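Local coordinates for putative uncharacterized protein (Staphylococcus aureus subsp. aureus Mu50, PDB 3FYM) that is uncharacterized but, as a putative membrane protein with a soluble N-terminal helix-turn-helix domain, probably binds DNA, at residues 41-55 with 68-80. Sequence-based numbering, arbitrary orientation. Where two conformers were deposited one is given.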
loop_
_atom_site.group_PDB
_atom_site.type_symbol
_atom_site.label_atom_id
_atom_site.label_comp_id
_atom_site.label_asym_id
_atom_site.label_seq_id
_atom_site.Cartn_x
_atom_site.Cartn_y
_atom_site.Cartn_z
ATOM N N PHE A 41 -3.741 -8.221 -3.111
ATOM C CA PHE A 41 -4.222 -7.243 -4.092
ATOM C C PHE A 41 -5.469 -7.705 -4.827
ATOM O O PHE A 41 -6.288 -6.873 -5.247
ATOM C CB PHE A 41 -3.109 -6.920 -5.103
ATOM C CG PHE A 41 -1.852 -6.407 -4.445
ATOM C CD1 PHE A 41 -0.711 -7.166 -4.439
ATOM C CD2 PHE A 41 -1.849 -5.191 -3.834
ATOM C CE1 PHE A 41 0.440 -6.746 -3.812
ATOM C CE2 PHE A 41 -0.702 -4.739 -3.217
ATOM C CZ PHE A 41 0.427 -5.525 -3.194
ATOM N N ASP A 42 -5.636 -9.027 -4.969
ATOM C CA ASP A 42 -6.850 -9.522 -5.624
ATOM C C ASP A 42 -8.097 -9.354 -4.746
ATOM O O ASP A 42 -9.199 -9.595 -5.241
ATOM C CB ASP A 42 -6.711 -10.982 -6.031
ATOM C CG ASP A 42 -6.304 -11.911 -4.971
ATOM O OD1 ASP A 42 -6.177 -11.556 -3.804
ATOM O OD2 ASP A 42 -5.992 -13.076 -5.285
ATOM N N GLN A 43 -7.936 -8.941 -3.506
ATOM C CA GLN A 43 -9.074 -8.669 -2.636
ATOM C C GLN A 43 -9.448 -7.178 -2.667
ATOM O O GLN A 43 -10.414 -6.781 -1.997
ATOM C CB GLN A 43 -8.776 -9.169 -1.234
ATOM C CG GLN A 43 -8.468 -10.652 -1.226
ATOM C CD GLN A 43 -8.394 -11.254 0.153
ATOM O OE1 GLN A 43 -7.554 -12.149 0.372
ATOM N NE2 GLN A 43 -9.286 -10.916 1.035
ATOM N N LEU A 44 -8.749 -6.353 -3.432
ATOM C CA LEU A 44 -9.173 -4.986 -3.631
ATOM C C LEU A 44 -10.317 -4.965 -4.645
ATOM O O LEU A 44 -10.211 -5.610 -5.689
ATOM C CB LEU A 44 -8.022 -4.153 -4.138
ATOM C CG LEU A 44 -6.789 -4.086 -3.212
ATOM C CD1 LEU A 44 -5.677 -3.346 -3.926
ATOM C CD2 LEU A 44 -7.115 -3.511 -1.844
ATOM N N PRO A 45 -11.375 -4.206 -4.410
ATOM C CA PRO A 45 -12.455 -4.157 -5.414
ATOM C C PRO A 45 -11.973 -3.741 -6.793
ATOM O O PRO A 45 -12.455 -4.292 -7.786
ATOM C CB PRO A 45 -13.429 -3.156 -4.801
ATOM C CG PRO A 45 -13.261 -3.367 -3.335
ATOM C CD PRO A 45 -11.762 -3.525 -3.161
ATOM N N ASN A 46 -11.061 -2.772 -6.848
ATOM C CA ASN A 46 -10.439 -2.367 -8.098
ATOM C C ASN A 46 -8.948 -2.532 -7.947
ATOM O O ASN A 46 -8.259 -1.687 -7.356
ATOM C CB ASN A 46 -10.804 -0.947 -8.495
ATOM C CG ASN A 46 -10.341 -0.643 -9.892
ATOM O OD1 ASN A 46 -9.466 -1.329 -10.431
ATOM N ND2 ASN A 46 -10.948 0.369 -10.524
ATOM N N LYS A 47 -8.421 -3.652 -8.441
ATOM C CA LYS A 47 -7.015 -3.979 -8.321
ATOM C C LYS A 47 -6.142 -2.993 -9.034
ATOM O O LYS A 47 -4.948 -2.855 -8.743
ATOM C CB LYS A 47 -6.814 -5.394 -8.811
ATOM C CG LYS A 47 -5.424 -5.978 -8.564
ATOM C CD LYS A 47 -5.169 -7.283 -9.214
ATOM C CE LYS A 47 -5.965 -8.412 -9.195
ATOM N NZ LYS A 47 -5.287 -9.415 -10.109
ATOM N N ASN A 48 -6.699 -2.260 -10.025
ATOM C CA ASN A 48 -5.938 -1.231 -10.697
ATOM C C ASN A 48 -5.435 -0.134 -9.779
ATOM O O ASN A 48 -4.479 0.567 -10.130
ATOM C CB ASN A 48 -6.758 -0.555 -11.802
ATOM C CG ASN A 48 -6.938 -1.473 -12.990
ATOM O OD1 ASN A 48 -6.116 -2.348 -13.228
ATOM N ND2 ASN A 48 -7.953 -1.153 -13.734
ATOM N N TYR A 49 -6.096 0.022 -8.637
ATOM C CA TYR A 49 -5.720 1.031 -7.625
ATOM C C TYR A 49 -4.586 0.587 -6.724
ATOM O O TYR A 49 -4.204 1.334 -5.847
ATOM C CB TYR A 49 -6.949 1.433 -6.793
ATOM C CG TYR A 49 -8.088 2.046 -7.531
ATOM C CD1 TYR A 49 -9.344 2.106 -6.895
ATOM C CD2 TYR A 49 -7.985 2.539 -8.803
ATOM C CE1 TYR A 49 -10.422 2.654 -7.520
ATOM C CE2 TYR A 49 -9.105 3.105 -9.432
ATOM C CZ TYR A 49 -10.311 3.165 -8.787
ATOM O OH TYR A 49 -11.440 3.692 -9.399
ATOM N N SER A 50 -4.082 -0.641 -6.920
ATOM C CA SER A 50 -3.035 -1.149 -6.016
ATOM C C SER A 50 -1.879 -0.186 -5.872
ATOM O O SER A 50 -1.450 0.135 -4.739
ATOM C CB SER A 50 -2.532 -2.503 -6.504
ATOM O OG SER A 50 -3.465 -3.531 -6.465
ATOM N N GLU A 51 -1.314 0.248 -6.988
ATOM C CA GLU A 51 -0.182 1.173 -6.912
ATOM C C GLU A 51 -0.556 2.463 -6.241
ATOM O O GLU A 51 0.199 2.974 -5.403
ATOM C CB GLU A 51 0.387 1.432 -8.321
ATOM C CG GLU A 51 1.567 2.364 -8.246
ATOM C CD GLU A 51 2.296 2.576 -9.545
ATOM O OE1 GLU A 51 2.088 1.899 -10.525
ATOM O OE2 GLU A 51 3.167 3.407 -9.575
ATOM N N GLY A 52 -1.720 3.047 -6.608
ATOM C CA GLY A 52 -2.101 4.288 -5.988
ATOM C C GLY A 52 -2.305 4.165 -4.480
ATOM O O GLY A 52 -1.969 5.117 -3.744
ATOM N N PHE A 53 -2.836 3.065 -4.022
ATOM C CA PHE A 53 -2.965 2.837 -2.574
ATOM C C PHE A 53 -1.593 2.740 -1.917
ATOM O O PHE A 53 -1.358 3.319 -0.841
ATOM C CB PHE A 53 -3.773 1.607 -2.268
ATOM C CG PHE A 53 -5.225 1.648 -2.579
ATOM C CD1 PHE A 53 -5.951 0.490 -2.722
ATOM C CD2 PHE A 53 -5.918 2.815 -2.697
ATOM C CE1 PHE A 53 -7.317 0.480 -2.878
ATOM C CE2 PHE A 53 -7.308 2.804 -2.861
ATOM C CZ PHE A 53 -7.992 1.638 -2.969
ATOM N N ILE A 54 -0.696 1.950 -2.513
ATOM C CA ILE A 54 0.675 1.844 -1.984
ATOM C C ILE A 54 1.317 3.213 -1.922
ATOM O O ILE A 54 1.999 3.539 -0.953
ATOM C CB ILE A 54 1.482 0.856 -2.844
ATOM C CG1 ILE A 54 1.032 -0.592 -2.596
ATOM C CG2 ILE A 54 2.982 0.980 -2.585
ATOM C CD1 ILE A 54 1.513 -1.564 -3.638
ATOM N N ARG A 55 1.154 4.004 -2.964
ATOM C CA ARG A 55 1.744 5.338 -3.037
ATOM C C ARG A 55 1.250 6.243 -1.911
ATOM O O ARG A 55 2.044 6.949 -1.275
ATOM C CB ARG A 55 1.438 5.951 -4.400
ATOM C CG ARG A 55 1.952 7.308 -4.654
ATOM C CD ARG A 55 1.653 7.782 -6.084
ATOM N NE ARG A 55 2.270 6.849 -7.065
ATOM C CZ ARG A 55 3.567 6.869 -7.369
ATOM N NH1 ARG A 55 4.027 5.982 -8.192
ATOM N NH2 ARG A 55 4.369 7.761 -6.843
ATOM N N LEU A 68 10.103 2.415 -3.872
ATOM C CA LEU A 68 9.483 1.244 -3.229
ATOM C C LEU A 68 8.771 0.406 -4.268
ATOM O O LEU A 68 8.930 -0.823 -4.304
ATOM C CB LEU A 68 8.501 1.733 -2.163
ATOM C CG LEU A 68 7.746 0.613 -1.422
ATOM C CD1 LEU A 68 8.687 -0.129 -0.466
ATOM C CD2 LEU A 68 6.507 1.133 -0.683
ATOM N N ILE A 69 7.944 1.048 -5.085
ATOM C CA ILE A 69 7.186 0.346 -6.125
ATOM C C ILE A 69 8.138 -0.378 -7.076
ATOM O O ILE A 69 7.942 -1.539 -7.410
ATOM C CB ILE A 69 6.210 1.319 -6.804
ATOM C CG1 ILE A 69 5.124 1.763 -5.814
ATOM C CG2 ILE A 69 5.629 0.728 -8.081
ATOM C CD1 ILE A 69 4.492 3.081 -6.147
ATOM N N GLN A 70 9.198 0.327 -7.501
ATOM C CA GLN A 70 10.188 -0.268 -8.397
ATOM C C GLN A 70 10.854 -1.505 -7.779
ATOM O O GLN A 70 11.082 -2.479 -8.448
ATOM C CB GLN A 70 11.239 0.815 -8.704
ATOM C CG GLN A 70 12.344 0.372 -9.582
ATOM C CD GLN A 70 13.302 1.520 -9.832
ATOM O OE1 GLN A 70 13.555 2.062 -10.946
ATOM N NE2 GLN A 70 13.917 1.849 -8.747
ATOM N N ALA A 71 11.155 -1.451 -6.486
ATOM C CA ALA A 71 11.828 -2.570 -5.820
ATOM C C ALA A 71 10.909 -3.780 -5.669
ATOM O O ALA A 71 11.367 -4.871 -5.362
ATOM C CB ALA A 71 12.312 -2.126 -4.440
ATOM N N HIS A 72 9.620 -3.596 -5.773
ATOM C CA HIS A 72 8.647 -4.627 -5.562
ATOM C C HIS A 72 7.710 -4.815 -6.759
ATOM O O HIS A 72 6.619 -5.374 -6.607
ATOM C CB HIS A 72 7.807 -4.328 -4.298
ATOM C CG HIS A 72 8.600 -4.309 -3.037
ATOM N ND1 HIS A 72 8.901 -5.461 -2.341
ATOM C CD2 HIS A 72 9.201 -3.301 -2.388
ATOM C CE1 HIS A 72 9.638 -5.127 -1.288
ATOM N NE2 HIS A 72 9.838 -3.838 -1.292
ATOM N N GLN A 73 8.131 -4.359 -7.903
ATOM C CA GLN A 73 7.207 -4.225 -9.049
ATOM C C GLN A 73 6.614 -5.553 -9.445
ATOM O O GLN A 73 5.476 -5.582 -9.902
ATOM C CB GLN A 73 7.930 -3.530 -10.156
ATOM C CG GLN A 73 9.110 -4.257 -10.697
ATOM C CD GLN A 73 9.812 -3.239 -11.620
ATOM O OE1 GLN A 73 10.928 -2.637 -11.364
ATOM N NE2 GLN A 73 9.172 -2.946 -12.745
ATOM N N ASP A 74 7.341 -6.676 -9.314
ATOM C CA ASP A 74 6.778 -7.952 -9.733
ATOM C C ASP A 74 5.660 -8.425 -8.829
ATOM O O ASP A 74 4.885 -9.307 -9.220
ATOM C CB ASP A 74 7.849 -9.038 -9.814
ATOM C CG ASP A 74 8.953 -8.697 -10.778
ATOM O OD1 ASP A 74 10.061 -9.206 -10.576
ATOM O OD2 ASP A 74 8.673 -7.972 -11.769
ATOM N N GLU A 75 5.537 -7.877 -7.607
ATOM C CA GLU A 75 4.483 -8.190 -6.689
ATOM C C GLU A 75 3.197 -7.382 -6.968
ATOM O O GLU A 75 2.110 -7.794 -6.585
ATOM C CB GLU A 75 4.873 -7.852 -5.245
ATOM C CG GLU A 75 6.159 -8.498 -4.773
ATOM C CD GLU A 75 6.642 -7.871 -3.475
ATOM O OE1 GLU A 75 5.812 -7.414 -2.654
ATOM O OE2 GLU A 75 7.871 -7.808 -3.261
ATOM N N ILE A 76 3.379 -6.188 -7.520
ATOM C CA ILE A 76 2.348 -5.181 -7.529
ATOM C C ILE A 76 1.625 -5.198 -8.844
ATOM O O ILE A 76 2.258 -5.030 -9.901
ATOM C CB ILE A 76 2.945 -3.789 -7.281
ATOM C CG1 ILE A 76 3.637 -3.719 -5.916
ATOM C CG2 ILE A 76 1.868 -2.705 -7.420
ATOM C CD1 ILE A 76 4.525 -2.512 -5.752
ATOM N N PRO A 77 0.306 -5.359 -8.868
ATOM C CA PRO A 77 -0.429 -5.272 -10.147
ATOM C C PRO A 77 -0.371 -3.841 -10.653
ATOM O O PRO A 77 -0.898 -2.957 -9.993
ATOM C CB PRO A 77 -1.846 -5.720 -9.805
ATOM C CG PRO A 77 -1.888 -6.008 -8.384
ATOM C CD PRO A 77 -0.593 -5.632 -7.747
ATOM N N SER A 78 0.224 -3.631 -11.807
ATOM C CA SER A 78 0.170 -2.328 -12.438
ATOM C C SER A 78 -1.244 -2.052 -12.951
ATOM O O SER A 78 -2.045 -2.919 -13.205
ATOM C CB SER A 78 1.213 -2.190 -13.561
ATOM O OG SER A 78 0.948 -3.173 -14.585
ATOM N N ASN A 79 -1.514 -0.783 -13.156
ATOM C CA ASN A 79 -2.802 -0.259 -13.621
ATOM C C ASN A 79 -3.033 -0.718 -15.047
ATOM O O ASN A 79 -2.332 -0.317 -15.968
ATOM C CB ASN A 79 -2.722 1.255 -13.536
ATOM C CG ASN A 79 -3.974 1.931 -14.011
ATOM O OD1 ASN A 79 -5.044 1.322 -14.124
ATOM N ND2 ASN A 79 -3.844 3.264 -14.260
ATOM N N GLN A 80 -4.040 -1.567 -15.243
ATOM C CA GLN A 80 -4.364 -2.181 -16.539
ATOM C C GLN A 80 -5.308 -1.330 -17.338
ATOM O O GLN A 80 -6.322 -1.794 -17.893
ATOM C CB GLN A 80 -4.870 -3.613 -16.303
ATOM C CG GLN A 80 -3.807 -4.556 -15.838
ATOM C CD GLN A 80 -3.005 -5.154 -16.977
ATOM O OE1 GLN A 80 -3.350 -5.060 -18.150
ATOM N NE2 GLN A 80 -1.943 -5.778 -16.504
HETATM O O HOH W 1 -1.878 -0.462 -9.670
HETATM O O HOH W 2 0.551 1.076 -12.283
#
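Pro77 lies against the Phe41 ring in a CH-pi contact that joins the tail following helix 65-71 to the 3-10 turn 41-43 ahead of helix 50-60; these are the last two helices of an all-helical helix-turn-helix fold. Its CD stands over one face, 3.9 Å from the Phe41 ring centroid and displaced toward the rim. With CG anti to the carbonyl carbon (chi1 -57°), the Phe41 ring reaches past Pro77 CD toward Glu75 O, while Val4 of helix 4-14 also touches it. The aliphatic chain of Lys47 crosses the proline ring at about a right angle, and Ser50 OG, already bonded to Lys47 O, rests 3.5 Å from Pro77 CG.

Deeper in, Ile54 splits its two branches: CD1 meets Ile76 tip to tip, 3.8 Å from its CG1, whereas CG2 packs on Leu68 CD2 and Ile69 CG1. Ile69 CD1 then covers one face of the Arg55 guanidinium and touches Glu51 CG. Arg55 NH1 meets Glu51 OE2 in the guanidinium plane, a salt bridge using the oxygen's anti lone pair, and NH2 bonds Asn66 OD1.

Beyond Pro77, water-mediated and direct hydrogen bonds link the tail to residues 48-51. One water accepts from Glu51 N and donates to Asn48 O and Pro77 O; a second accepts from Asn79 N and donates to Glu51 OE1. Farther along, Gln80 N donates to Asn48 OD1 at 3.0 Å, nearly straight at 166° but arriving from above the carbonyl plane.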